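Local coordinates for hypothetical protein TTHA0303 (Thermus thermophilus, PDB 2YQY) that is of unknown function but folds as a DinB-like four-helix bundle with an exposed histidine triad, a site that might hold a metal ion, at residues V64-R69 and L121-K126; A23-L28 and E108-L113; V57-A62 and R117-E122. All blocks are in the same frame, centred on the assembly; numbering follows the deposited sequence.

Interaction 1: V64-R69 and L121-K126; sequences VLRRLR and LEEVAK
Glu123 drops its carboxylate onto the backbone of helix 47-71 beside Arg66 and is gripped there, side-on, by Arg69. The bond from Arg69 NE to Glu123 OE1 is 3.2 Å long and lies in the guanidinium plane; the one from Arg69 NH2 to Glu123 OE2 is shorter, 3.0 Å, but tilted 23° out of that plane and less straight at the hydrogen. Both oxygens use their syn lone pairs, and the two flat groups are nearly coplanar, so this is a two-pronged salt bridge that fixes the rotation of the carboxylate. Glu123 reaches this position because its chain bends at chi2 (-58°), which turns the carboxylate toward Arg66 and Arg69. Its OE1 then sits 3.3 Å from Arg66 CA, and the CB of Arg66 packs against the carboxyl carbon, which makes this the tight part of the contact.

In this four-helix bundle of the DinB superfamily, helices 47-71 and 106-126 run the same way, and the two segments diverge by only 26°. The buried apolar side is packed at ordinary distances: Leu65 CB meets Glu123 CB at 4.0 Å, and Leu65 CD1 lies alongside Val124 CG2, the two side chains pointing the same way. Pro145 and Leu149 of helix 145-149 cover Leu65 and Val124 respectively, while Trp10 of helix 10-30 also touches Val124.

Toward the solvent side the packing thins out to the long side chains of Lys126 and the two arginines. Lys126 is exposed; its CB touches Arg69 CD at 3.7 Å, and its CD rides over the centre of one guanidinium face, 4.0 Å above the plane. Arg69 NH2 and Lys126 NZ come within 4.4 Å of each other beside the Glu123 carboxylate, whose charge probably balances both. Arg66, bent at chi3, carries its guanidinium away from Glu123.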
ATOM      1  N   VAL A  64     -10.537   6.532   1.891  1.00 13.77           N
ATOM      2  CA  VAL A  64     -10.357   7.998   1.865  1.00 14.73           C
ATOM      3  C   VAL A  64     -10.746   8.498   0.499  1.00 15.42           C
ATOM      4  O   VAL A  64     -11.500   9.488   0.374  1.00 15.01           O
ATOM      5  CB  VAL A  64      -8.893   8.424   2.220  1.00 15.03           C
ATOM      6  CG1 VAL A  64      -8.680   9.925   1.889  1.00 16.78           C
ATOM      7  CG2 VAL A  64      -8.579   8.124   3.711  1.00 14.12           C
ATOM      8  N   LEU A  65     -10.254   7.812  -0.548  1.00 16.25           N
ATOM      9  CA  LEU A  65     -10.609   8.216  -1.903  1.00 15.75           C
ATOM     10  C   LEU A  65     -12.100   8.138  -2.111  1.00 15.70           C
ATOM     11  O   LEU A  65     -12.678   8.992  -2.793  1.00 17.37           O
ATOM     12  CB  LEU A  65      -9.882   7.353  -2.946  1.00 17.12           C
ATOM     13  CG  LEU A  65      -8.335   7.518  -3.031  1.00 14.56           C
ATOM     14  CD1 LEU A  65      -7.676   6.582  -4.072  1.00 16.31           C
ATOM     15  CD2 LEU A  65      -7.983   8.950  -3.324  1.00 14.73           C
ATOM     16  N   ARG A  66     -12.744   7.101  -1.592  1.00 15.10           N
ATOM     17  CA  ARG A  66     -14.200   6.999  -1.722  1.00 15.18           C
ATOM     18  C   ARG A  66     -14.882   8.171  -1.015  1.00 14.93           C
ATOM     19  O   ARG A  66     -15.826   8.728  -1.533  1.00 14.15           O
ATOM     20  CB  ARG A  66     -14.704   5.674  -1.160  1.00 14.41           C
ATOM     21  CG  ARG A  66     -16.235   5.442  -1.301  1.00 14.21           C
ATOM     22  CD  ARG A  66     -16.626   4.029  -0.812  1.00 13.74           C
ATOM     23  NE  ARG A  66     -16.280   3.872   0.599  1.00 15.32           N
ATOM     24  CZ  ARG A  66     -16.347   2.738   1.294  1.00 18.65           C
ATOM     25  NH1 ARG A  66     -16.755   1.618   0.727  1.00 18.99           N
ATOM     26  NH2 ARG A  66     -16.019   2.731   2.579  1.00 19.31           N
ATOM     27  N   ARG A  67     -14.442   8.521   0.183  1.00 14.42           N
ATOM     28  CA  ARG A  67     -15.044   9.710   0.867  1.00 15.09           C
ATOM     29  C   ARG A  67     -14.804  11.023   0.072  1.00 15.96           C
ATOM     30  O   ARG A  67     -15.724  11.843  -0.112  1.00 15.63           O
ATOM     31  CB  ARG A  67     -14.463   9.846   2.266  1.00 15.07           C
ATOM     32  CG  ARG A  67     -15.257  10.740   3.202  1.00 14.95           C
ATOM     33  CD  ARG A  67     -14.495  10.929   4.552  1.00 16.42           C
ATOM     34  NE  ARG A  67     -15.470  11.489   5.518  1.00 16.72           N
ATOM     35  CZ  ARG A  67     -15.656  12.785   5.718  1.00 16.54           C
ATOM     36  NH1 ARG A  67     -14.908  13.670   5.071  1.00 18.40           N
ATOM     37  NH2 ARG A  67     -16.584  13.208   6.574  1.00 16.48           N
ATOM     38  N   LEU A  68     -13.592  11.195  -0.458  1.00 14.93           N
ATOM     39  CA  LEU A  68     -13.287  12.415  -1.231  1.00 15.51           C
ATOM     40  C   LEU A  68     -14.142  12.520  -2.512  1.00 14.80           C
ATOM     41  O   LEU A  68     -14.514  13.628  -2.939  1.00 14.34           O
ATOM     42  CB  LEU A  68     -11.783  12.485  -1.546  1.00 14.76           C
ATOM     43  CG  LEU A  68     -10.962  12.814  -0.275  1.00 16.21           C
ATOM     44  CD1 LEU A  68      -9.458  12.743  -0.547  1.00 13.65           C
ATOM     45  CD2 LEU A  68     -11.355  14.210   0.289  1.00 15.77           C
ATOM     46  N   ARG A  69     -14.487  11.364  -3.072  1.00  4.20           N
ATOM     47  CA  ARG A  69     -15.317  11.297  -4.271  1.00  4.43           C
ATOM     48  C   ARG A  69     -16.742  11.678  -3.906  1.00  4.14           C
ATOM     49  O   ARG A  69     -17.379  12.454  -4.618  1.00  3.50           O
ATOM     50  CB  ARG A  69     -15.253   9.902  -4.885  1.00  4.78           C
ATOM     51  CG  ARG A  69     -15.886   9.810  -6.229  1.00  5.26           C
ATOM     52  CD  ARG A  69     -15.901   8.387  -6.819  1.00  3.57           C
ATOM     53  NE  ARG A  69     -16.005   7.248  -5.871  1.00  3.71           N
ATOM     54  CZ  ARG A  69     -17.122   6.550  -5.633  1.00  4.50           C
ATOM     55  NH1 ARG A  69     -18.268   6.889  -6.208  1.00  2.00           N
ATOM     56  NH2 ARG A  69     -17.115   5.489  -4.820  1.00  5.69           N
ATOM     57  N   LEU A 121      -7.577   0.173  -6.653  1.00 20.79           N
ATOM     58  CA  LEU A 121      -7.578   0.437  -8.058  1.00 21.10           C
ATOM     59  C   LEU A 121      -8.985   0.859  -8.556  1.00 22.12           C
ATOM     60  O   LEU A 121      -9.108   1.658  -9.501  1.00 21.25           O
ATOM     61  CB  LEU A 121      -7.063  -0.783  -8.842  1.00 20.63           C
ATOM     62  CG  LEU A 121      -5.563  -1.119  -8.830  1.00 21.47           C
ATOM     63  CD1 LEU A 121      -5.275  -2.401  -9.635  1.00 22.13           C
ATOM     64  CD2 LEU A 121      -4.652   0.001  -9.300  1.00 21.89           C
ATOM     65  N   GLU A 122     -10.027   0.251  -7.976  1.00 22.51           N
ATOM     66  CA  GLU A 122     -11.398   0.611  -8.313  1.00 22.55           C
ATOM     67  C   GLU A 122     -11.648   2.087  -7.973  1.00 22.14           C
ATOM     68  O   GLU A 122     -12.270   2.812  -8.746  1.00 20.10           O
ATOM     69  CB  GLU A 122     -12.421  -0.310  -7.609  1.00 23.34           C
ATOM     70  N   GLU A 123     -11.162   2.525  -6.813  1.00 21.17           N
ATOM     71  CA  GLU A 123     -11.372   3.909  -6.393  1.00 21.15           C
ATOM     72  C   GLU A 123     -10.494   4.885  -7.193  1.00 21.81           C
ATOM     73  O   GLU A 123     -10.889   6.031  -7.465  1.00 21.33           O
ATOM     74  CB  GLU A 123     -11.122   4.064  -4.881  1.00 21.13           C
ATOM     75  CG  GLU A 123     -12.328   3.610  -4.013  1.00 20.58           C
ATOM     76  CD  GLU A 123     -13.619   4.374  -4.338  1.00 22.71           C
ATOM     77  OE1 GLU A 123     -13.575   5.612  -4.612  1.00 21.50           O
ATOM     78  OE2 GLU A 123     -14.693   3.713  -4.333  1.00 22.71           O
ATOM     79  N   VAL A 124      -9.287   4.442  -7.528  1.00 22.00           N
ATOM     80  CA  VAL A 124      -8.415   5.212  -8.435  1.00 22.30           C
ATOM     81  C   VAL A 124      -9.140   5.458  -9.769  1.00 21.36           C
ATOM     82  O   VAL A 124      -9.097   6.573 -10.285  1.00 19.35           O
ATOM     83  CB  VAL A 124      -7.044   4.509  -8.661  1.00 22.31           C
ATOM     84  CG1 VAL A 124      -6.204   5.231  -9.749  1.00 24.57           C
ATOM     85  CG2 VAL A 124      -6.289   4.389  -7.362  1.00 24.10           C
ATOM     86  N   ALA A 125      -9.785   4.424 -10.312  1.00 19.39           N
ATOM     87  CA  ALA A 125     -10.509   4.536 -11.574  1.00 19.90           C
ATOM     88  C   ALA A 125     -11.642   5.532 -11.494  1.00 20.34           C
ATOM     89  O   ALA A 125     -11.970   6.153 -12.485  1.00 20.13           O
ATOM     90  CB  ALA A 125     -11.038   3.201 -12.030  1.00 19.16           C
ATOM     91  N   LYS A 126     -12.239   5.671 -10.313  1.00 20.66           N
ATOM     92  CA  LYS A 126     -13.354   6.589 -10.086  1.00 20.72           C
ATOM     93  C   LYS A 126     -12.951   7.981  -9.615  1.00 21.04           C
ATOM     94  O   LYS A 126     -13.801   8.845  -9.493  1.00 20.46           O
ATOM     95  CB  LYS A 126     -14.335   5.976  -9.080  1.00 20.54           C
ATOM     96  CG  LYS A 126     -14.989   4.701  -9.577  1.00 21.27           C
ATOM     97  CD  LYS A 126     -15.715   4.018  -8.465  1.00 22.03           C
ATOM     98  CE  LYS A 126     -16.664   2.998  -9.024  1.00 21.67           C
ATOM     99  NZ  LYS A 126     -17.379   2.355  -7.909  1.00 21.76           N
TER

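Interaction 2: A23-L28 and E108-L113; sequences ALLALL and EVLALL
Leu25 and Leu28 meet Leu110 and Leu113 in a purely apolar, largely buried contact between helices 10-30 and 106-126 of the four-helix bundle. The helices run antiparallel, the segments at 171°, with axes 11.7 Å apart at their closest. That is a wide spacing, and it is bridged by leucine ends alone: every contact within 4.5 Å is made by delta methyls, and the nearest pair of CA atoms, those of Leu25 and Leu110, is still 7.7 Å apart.

The methyls approach in distinct ways. Leu28 and Leu113 reach toward each other tip to tip, CD1 to CD1 at 3.8 Å. Leu25 crosses Leu110 obliquely; although neither CB is aimed at the facing helix, CG anti to the carbonyl carbon (chi1 -66° and -73°) swings each CD2 across, and CD2 of one meets CD2 of the other at 3.8 Å. The side chains of Leu25 and Leu113 run past each other in opposite directions, Leu25 CD2 lying 4.0 Å from Leu113 CD1, so one methyl serves two partners. Leu28 CD1 likewise touches Leu110 CD2 as well as Leu113.

Leu24 meets Leu113 at about a right angle. Beyond this pair it packs on Glu156 and Leu163 of helix 153-165, Glu156 belonging to an HExxH-like sequence pattern that holds no metal here. Leu28 is backed by Leu36 of helix 33-36. On this inward flank Leu113 offers its other methyl, CD2, which lies 4.2 Å from Leu24 CD2.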
ATOM      1  N   ALA A  23       7.127  -6.309  -7.438  1.00 20.46           N
ATOM      2  CA  ALA A  23       8.377  -6.510  -6.704  1.00 20.65           C
ATOM      3  C   ALA A  23       8.082  -7.129  -5.321  1.00 20.75           C
ATOM      4  O   ALA A  23       8.717  -8.096  -4.910  1.00 20.62           O
ATOM      5  CB  ALA A  23       9.141  -5.181  -6.590  1.00 20.79           C
ATOM      6  N   LEU A  24       7.098  -6.575  -4.615  1.00 20.63           N
ATOM      7  CA  LEU A  24       6.713  -7.092  -3.304  1.00 20.88           C
ATOM      8  C   LEU A  24       6.206  -8.531  -3.374  1.00 20.04           C
ATOM      9  O   LEU A  24       6.605  -9.368  -2.565  1.00 20.76           O
ATOM     10  CB  LEU A  24       5.628  -6.188  -2.644  1.00 20.00           C
ATOM     11  CG  LEU A  24       5.088  -6.731  -1.301  1.00 20.35           C
ATOM     12  CD1 LEU A  24       6.212  -6.837  -0.275  1.00 22.33           C
ATOM     13  CD2 LEU A  24       3.973  -5.832  -0.739  1.00 21.90           C
ATOM     14  N   LEU A  25       5.275  -8.803  -4.287  1.00 20.26           N
ATOM     15  CA  LEU A  25       4.692 -10.147  -4.360  1.00 20.12           C
ATOM     16  C   LEU A  25       5.753 -11.195  -4.663  1.00 20.22           C
ATOM     17  O   LEU A  25       5.715 -12.287  -4.078  1.00 20.82           O
ATOM     18  CB  LEU A  25       3.565 -10.228  -5.382  1.00 19.18           C
ATOM     19  CG  LEU A  25       2.315  -9.413  -5.090  1.00 19.46           C
ATOM     20  CD1 LEU A  25       1.317  -9.644  -6.218  1.00 18.70           C
ATOM     21  CD2 LEU A  25       1.712  -9.783  -3.740  1.00 19.67           C
ATOM     22  N   ALA A  26       6.706 -10.853  -5.545  1.00 20.32           N
ATOM     23  CA  ALA A  26       7.791 -11.785  -5.940  1.00 19.94           C
ATOM     24  C   ALA A  26       8.761 -12.060  -4.764  1.00 20.36           C
ATOM     25  O   ALA A  26       9.141 -13.209  -4.503  1.00 19.13           O
ATOM     26  CB  ALA A  26       8.547 -11.236  -7.164  1.00 20.23           C
ATOM     27  N   LEU A  27       9.148 -10.996  -4.068  1.00 20.52           N
ATOM     28  CA  LEU A  27       9.926 -11.095  -2.838  1.00 20.90           C
ATOM     29  C   LEU A  27       9.268 -12.035  -1.823  1.00 20.33           C
ATOM     30  O   LEU A  27       9.935 -12.952  -1.290  1.00 19.65           O
ATOM     31  CB  LEU A  27      10.159  -9.700  -2.234  1.00 20.92           C
ATOM     32  CG  LEU A  27      10.928  -9.653  -0.918  1.00 21.60           C
ATOM     33  CD1 LEU A  27      11.631  -8.282  -0.683  1.00 20.01           C
ATOM     34  CD2 LEU A  27      10.011 -10.012   0.268  1.00 21.43           C
ATOM     35  N   LEU A  28       7.966 -11.833  -1.557  1.00 19.40           N
ATOM     36  CA  LEU A  28       7.269 -12.706  -0.583  1.00 19.40           C
ATOM     37  C   LEU A  28       7.220 -14.179  -1.028  1.00 18.56           C
ATOM     38  O   LEU A  28       7.462 -15.078  -0.214  1.00 18.48           O
ATOM     39  CB  LEU A  28       5.860 -12.212  -0.290  1.00 19.23           C
ATOM     40  CG  LEU A  28       5.724 -10.839   0.394  1.00 18.48           C
ATOM     41  CD1 LEU A  28       4.270 -10.355   0.296  1.00 18.00           C
ATOM     42  CD2 LEU A  28       6.226 -10.873   1.858  1.00 20.33           C
ATOM     43  N   GLU A 108      -2.699 -16.056   3.659  1.00 24.01           N
ATOM     44  CA  GLU A 108      -3.577 -15.037   4.250  1.00 23.47           C
ATOM     45  C   GLU A 108      -3.120 -13.616   3.841  1.00 22.70           C
ATOM     46  O   GLU A 108      -3.927 -12.787   3.428  1.00 21.40           O
ATOM     47  N   VAL A 109      -1.824 -13.344   3.982  1.00 22.87           N
ATOM     48  CA  VAL A 109      -1.254 -12.015   3.657  1.00 23.31           C
ATOM     49  C   VAL A 109      -1.417 -11.677   2.169  1.00 23.83           C
ATOM     50  O   VAL A 109      -1.793 -10.551   1.839  1.00 24.37           O
ATOM     51  CB  VAL A 109       0.235 -11.898   4.091  1.00 23.31           C
ATOM     52  CG1 VAL A 109       0.807 -10.585   3.681  1.00 24.57           C
ATOM     53  CG2 VAL A 109       0.374 -12.072   5.622  1.00 23.29           C
ATOM     54  N   LEU A 110      -1.151 -12.650   1.288  1.00 23.32           N
ATOM     55  CA  LEU A 110      -1.283 -12.470  -0.169  1.00 23.54           C
ATOM     56  C   LEU A 110      -2.719 -12.152  -0.566  1.00 23.25           C
ATOM     57  O   LEU A 110      -2.955 -11.348  -1.471  1.00 23.87           O
ATOM     58  CB  LEU A 110      -0.834 -13.728  -0.925  1.00 23.02           C
ATOM     59  CG  LEU A 110       0.658 -14.073  -1.024  1.00 23.02           C
ATOM     60  CD1 LEU A 110       0.832 -15.302  -1.891  1.00 24.19           C
ATOM     61  CD2 LEU A 110       1.521 -12.914  -1.557  1.00 24.37           C
ATOM     62  N   ALA A 111      -3.664 -12.801   0.109  1.00 22.85           N
ATOM     63  CA  ALA A 111      -5.084 -12.598  -0.144  1.00 22.87           C
ATOM     64  C   ALA A 111      -5.485 -11.187   0.312  1.00 22.90           C
ATOM     65  O   ALA A 111      -6.247 -10.507  -0.368  1.00 21.06           O
ATOM     66  CB  ALA A 111      -5.930 -13.694   0.553  1.00 22.31           C
ATOM     67  N   LEU A 112      -4.946 -10.749   1.453  1.00 25.74           N
ATOM     68  CA  LEU A 112      -5.219  -9.399   1.968  1.00 25.10           C
ATOM     69  C   LEU A 112      -4.667  -8.331   1.014  1.00 22.32           C
ATOM     70  O   LEU A 112      -5.327  -7.305   0.737  1.00 19.25           O
ATOM     71  CB  LEU A 112      -4.623  -9.220   3.380  1.00 24.79           C
ATOM     72  CG  LEU A 112      -5.121  -8.047   4.246  1.00 26.50           C
ATOM     73  CD1 LEU A 112      -6.623  -8.140   4.572  1.00 26.72           C
ATOM     74  CD2 LEU A 112      -4.321  -7.957   5.530  1.00 24.87           C
ATOM     75  N   LEU A 113      -3.467  -8.580   0.508  1.00 19.94           N
ATOM     76  CA  LEU A 113      -2.866  -7.672  -0.466  1.00 19.99           C
ATOM     77  C   LEU A 113      -3.731  -7.540  -1.732  1.00 20.71           C
ATOM     78  O   LEU A 113      -3.982  -6.421  -2.183  1.00 21.00           O
ATOM     79  CB  LEU A 113      -1.441  -8.123  -0.799  1.00 19.17           C
ATOM     80  CG  LEU A 113      -0.397  -7.878   0.307  1.00 18.44           C
ATOM     81  CD1 LEU A 113       0.842  -8.764   0.075  1.00 19.43           C
ATOM     82  CD2 LEU A 113      -0.005  -6.403   0.342  1.00 21.18           C
TER

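Interaction 3: V57-A62 and R117-E122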
ATOM      1  N   VAL A  57      -3.038  -0.208   4.803  1.00 17.54           N
ATOM      2  CA  VAL A  57      -2.910   1.184   4.409  1.00 17.45           C
ATOM      3  C   VAL A  57      -3.544   1.403   3.024  1.00 18.01           C
ATOM      4  O   VAL A  57      -4.149   2.458   2.788  1.00 18.82           O
ATOM      5  CB  VAL A  57      -1.449   1.683   4.505  1.00 18.59           C
ATOM      6  CG1 VAL A  57      -1.278   3.074   3.848  1.00 16.90           C
ATOM      7  CG2 VAL A  57      -0.981   1.714   6.014  1.00 18.32           C
ATOM      8  N   GLU A  58      -3.435   0.437   2.118  1.00 17.58           N
ATOM      9  CA  GLU A  58      -4.087   0.580   0.802  1.00 18.61           C
ATOM     10  C   GLU A  58      -5.597   0.510   0.937  1.00 18.82           C
ATOM     11  O   GLU A  58      -6.310   1.212   0.260  1.00 18.89           O
ATOM     12  CB  GLU A  58      -3.679  -0.523  -0.164  1.00 19.11           C
ATOM     13  CG  GLU A  58      -2.217  -0.473  -0.496  1.00 21.10           C
ATOM     14  CD  GLU A  58      -1.870  -0.889  -1.917  1.00 20.15           C
ATOM     15  OE1 GLU A  58      -2.651  -1.626  -2.586  1.00 17.58           O
ATOM     16  OE2 GLU A  58      -0.772  -0.488  -2.337  1.00 18.35           O
ATOM     17  N   ASP A  59      -6.077  -0.336   1.841  1.00 18.24           N
ATOM     18  CA  ASP A  59      -7.515  -0.391   2.111  1.00 19.06           C
ATOM     19  C   ASP A  59      -8.028   0.953   2.635  1.00 19.43           C
ATOM     20  O   ASP A  59      -9.017   1.479   2.158  1.00 17.93           O
ATOM     21  CB  ASP A  59      -7.854  -1.527   3.076  1.00 17.44           C
ATOM     22  CG  ASP A  59      -9.328  -1.594   3.383  1.00 19.72           C
ATOM     23  OD1 ASP A  59     -10.053  -2.249   2.615  1.00 18.84           O
ATOM     24  OD2 ASP A  59      -9.772  -0.984   4.381  1.00 18.69           O
ATOM     25  N   SER A  60      -7.305   1.494   3.606  1.00 19.41           N
ATOM     26  CA  SER A  60      -7.627   2.741   4.262  1.00 19.86           C
ATOM     27  C   SER A  60      -7.609   3.891   3.209  1.00 19.34           C
ATOM     28  O   SER A  60      -8.581   4.705   3.099  1.00 17.87           O
ATOM     29  CB  SER A  60      -6.581   2.930   5.356  1.00 19.28           C
ATOM     30  OG  SER A  60      -6.817   4.110   6.041  1.00 24.23           O
ATOM     31  N   THR A  61      -6.559   3.906   2.383  1.00 18.52           N
ATOM     32  CA  THR A  61      -6.435   4.904   1.277  1.00 19.03           C
ATOM     33  C   THR A  61      -7.624   4.866   0.342  1.00 19.76           C
ATOM     34  O   THR A  61      -8.202   5.916  -0.045  1.00 19.66           O
ATOM     35  CB  THR A  61      -5.155   4.649   0.454  1.00 18.51           C
ATOM     36  OG1 THR A  61      -4.026   4.752   1.334  1.00 17.17           O
ATOM     37  CG2 THR A  61      -5.021   5.696  -0.706  1.00 18.13           C
ATOM     38  N   ALA A  62      -8.005   3.645  -0.028  1.00 20.08           N
ATOM     39  CA  ALA A  62      -9.173   3.445  -0.903  1.00 18.86           C
ATOM     40  C   ALA A  62     -10.448   4.029  -0.284  1.00 19.33           C
ATOM     41  O   ALA A  62     -11.249   4.652  -0.975  1.00 17.51           O
ATOM     42  CB  ALA A  62      -9.343   1.992  -1.204  1.00 18.98           C
ATOM     43  N   ARG A 117      -5.725  -4.063  -2.860  1.00 22.61           N
ATOM     44  CA  ARG A 117      -5.226  -3.504  -4.120  1.00 22.57           C
ATOM     45  C   ARG A 117      -6.344  -3.431  -5.168  1.00 22.52           C
ATOM     46  O   ARG A 117      -6.441  -2.421  -5.859  1.00 21.94           O
ATOM     47  CB  ARG A 117      -4.000  -4.283  -4.658  1.00 23.06           C
ATOM     48  CG  ARG A 117      -3.534  -3.831  -6.072  1.00 23.22           C
ATOM     49  CD  ARG A 117      -3.155  -2.330  -6.148  1.00 21.71           C
ATOM     50  NE  ARG A 117      -2.038  -1.984  -5.264  1.00 20.21           N
ATOM     51  CZ  ARG A 117      -0.768  -1.847  -5.657  1.00 19.04           C
ATOM     52  NH1 ARG A 117      -0.428  -2.055  -6.939  1.00 21.00           N
ATOM     53  NH2 ARG A 117       0.167  -1.495  -4.768  1.00 20.37           N
ATOM     54  N   ALA A 118      -7.199  -4.460  -5.269  1.00 21.15           N
ATOM     55  CA  ALA A 118      -8.377  -4.375  -6.173  1.00 21.18           C
ATOM     56  C   ALA A 118      -9.275  -3.187  -5.790  1.00 20.94           C
ATOM     57  O   ALA A 118      -9.717  -2.440  -6.653  1.00 20.01           O
ATOM     58  CB  ALA A 118      -9.194  -5.703  -6.187  1.00 21.52           C
ATOM     59  N   PHE A 119      -9.508  -3.007  -4.488  1.00 21.43           N
ATOM     60  CA  PHE A 119     -10.358  -1.941  -3.945  1.00 21.24           C
ATOM     61  C   PHE A 119      -9.712  -0.591  -4.256  1.00 22.28           C
ATOM     62  O   PHE A 119     -10.353   0.318  -4.768  1.00 21.15           O
ATOM     63  CB  PHE A 119     -10.499  -2.141  -2.419  1.00 21.18           C
ATOM     64  CG  PHE A 119     -11.382  -1.127  -1.739  1.00 22.31           C
ATOM     65  CD1 PHE A 119     -12.324  -0.390  -2.459  1.00 22.45           C
ATOM     66  CD2 PHE A 119     -11.287  -0.920  -0.366  1.00 20.64           C
ATOM     67  CE1 PHE A 119     -13.138   0.563  -1.814  1.00 22.26           C
ATOM     68  CE2 PHE A 119     -12.107   0.007   0.270  1.00 20.75           C
ATOM     69  CZ  PHE A 119     -13.030   0.745  -0.457  1.00 22.11           C
ATOM     70  N   LEU A 120      -8.427  -0.455  -3.933  1.00 21.21           N
ATOM     71  CA  LEU A 120      -7.726   0.770  -4.276  1.00 21.27           C
ATOM     72  C   LEU A 120      -7.812   1.142  -5.770  1.00 21.85           C
ATOM     73  O   LEU A 120      -8.078   2.310  -6.105  1.00 22.36           O
ATOM     74  CB  LEU A 120      -6.269   0.705  -3.815  1.00 20.91           C
ATOM     75  CG  LEU A 120      -5.406   1.943  -4.099  1.00 20.82           C
ATOM     76  CD1 LEU A 120      -6.015   3.231  -3.473  1.00 21.04           C
ATOM     77  CD2 LEU A 120      -3.995   1.698  -3.603  1.00 19.95           C
ATOM     78  N   LEU A 121      -7.577   0.173  -6.653  1.00 20.79           N
ATOM     79  CA  LEU A 121      -7.578   0.437  -8.058  1.00 21.10           C
ATOM     80  C   LEU A 121      -8.985   0.859  -8.556  1.00 22.12           C
ATOM     81  O   LEU A 121      -9.108   1.658  -9.501  1.00 21.25           O
ATOM     82  CB  LEU A 121      -7.063  -0.783  -8.842  1.00 20.63           C
ATOM     83  CG  LEU A 121      -5.563  -1.119  -8.830  1.00 21.47           C
ATOM     84  CD1 LEU A 121      -5.275  -2.401  -9.635  1.00 22.13           C
ATOM     85  CD2 LEU A 121      -4.652   0.001  -9.300  1.00 21.89           C
ATOM     86  N   GLU A 122     -10.027   0.251  -7.976  1.00 22.51           N
ATOM     87  CA  GLU A 122     -11.398   0.611  -8.313  1.00 22.55           C
ATOM     88  C   GLU A 122     -11.648   2.087  -7.973  1.00 22.14           C
ATOM     89  O   GLU A 122     -12.270   2.812  -8.746  1.00 20.10           O
ATOM     90  CB  GLU A 122     -12.421  -0.310  -7.609  1.00 23.34           C
TER
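Glu58 and Arg117 form the polar half of a buried contact between helices 47-71 and 106-126, parallel neighbours in the four-helix bundle whose segment axes approach to 8.3 Å. The salt bridge is side-on and nearly coplanar. Arg117 NE points straight at Glu58 OE1 (2.8 Å, 178° at the hydrogen) and NH2 takes Glu58 OE2, each oxygen using its syn lone pair. Bends at chi2 and chi3 curl the arginine round to present this edge. Its NH1 bonds to Leu17 O, and NH2 also forms a salt bridge with Glu156, part of an HExxH-like sequence pattern with no metal bound to it here, so Arg117 probably helps to position that glutamate.

In the apolar half, Ala62 CB rests on Leu120 CA at 3.7 Å. Leu120 spreads its methyls: CD1 packs on Thr61 CG2 at 3.8 Å, while CD2 is the methyl that covers the Glu58 carboxylate.

At the aromatic ring the two kinds of contact meet. Asp59, salt-bridged to Arg63, brings OD1 to the ring edge, 3.5 Å from Phe119 CD2. Over the face, Ala62 CB makes a CH-pi contact 3.6 Å from the Phe119 ring centroid, only 11° off its normal.

From the N terminus, helix 10-30 comes first, and interaction 2 closes a loop of 79 residues between its segment 23-28 and segment 108-113 of helix 106-126. Helix 47-71 falls inside that span, but its partners lie beyond it: interaction 3 closes a loop of 54 residues and interaction 1 one of 51, each between helices 47-71 and 106-126, and each crosses interaction 2. These two end on the same stretch, sharing Leu121 and Glu122, and touch directly, Leu65 CD1 lying 3.8 Å from Leu120 CD1. Helix 106-126 is common to all three: its beginning joins helix 10-30, and its later turns join helix 47-71, with the centres of interactions 1 and 2 about 22 Å apart.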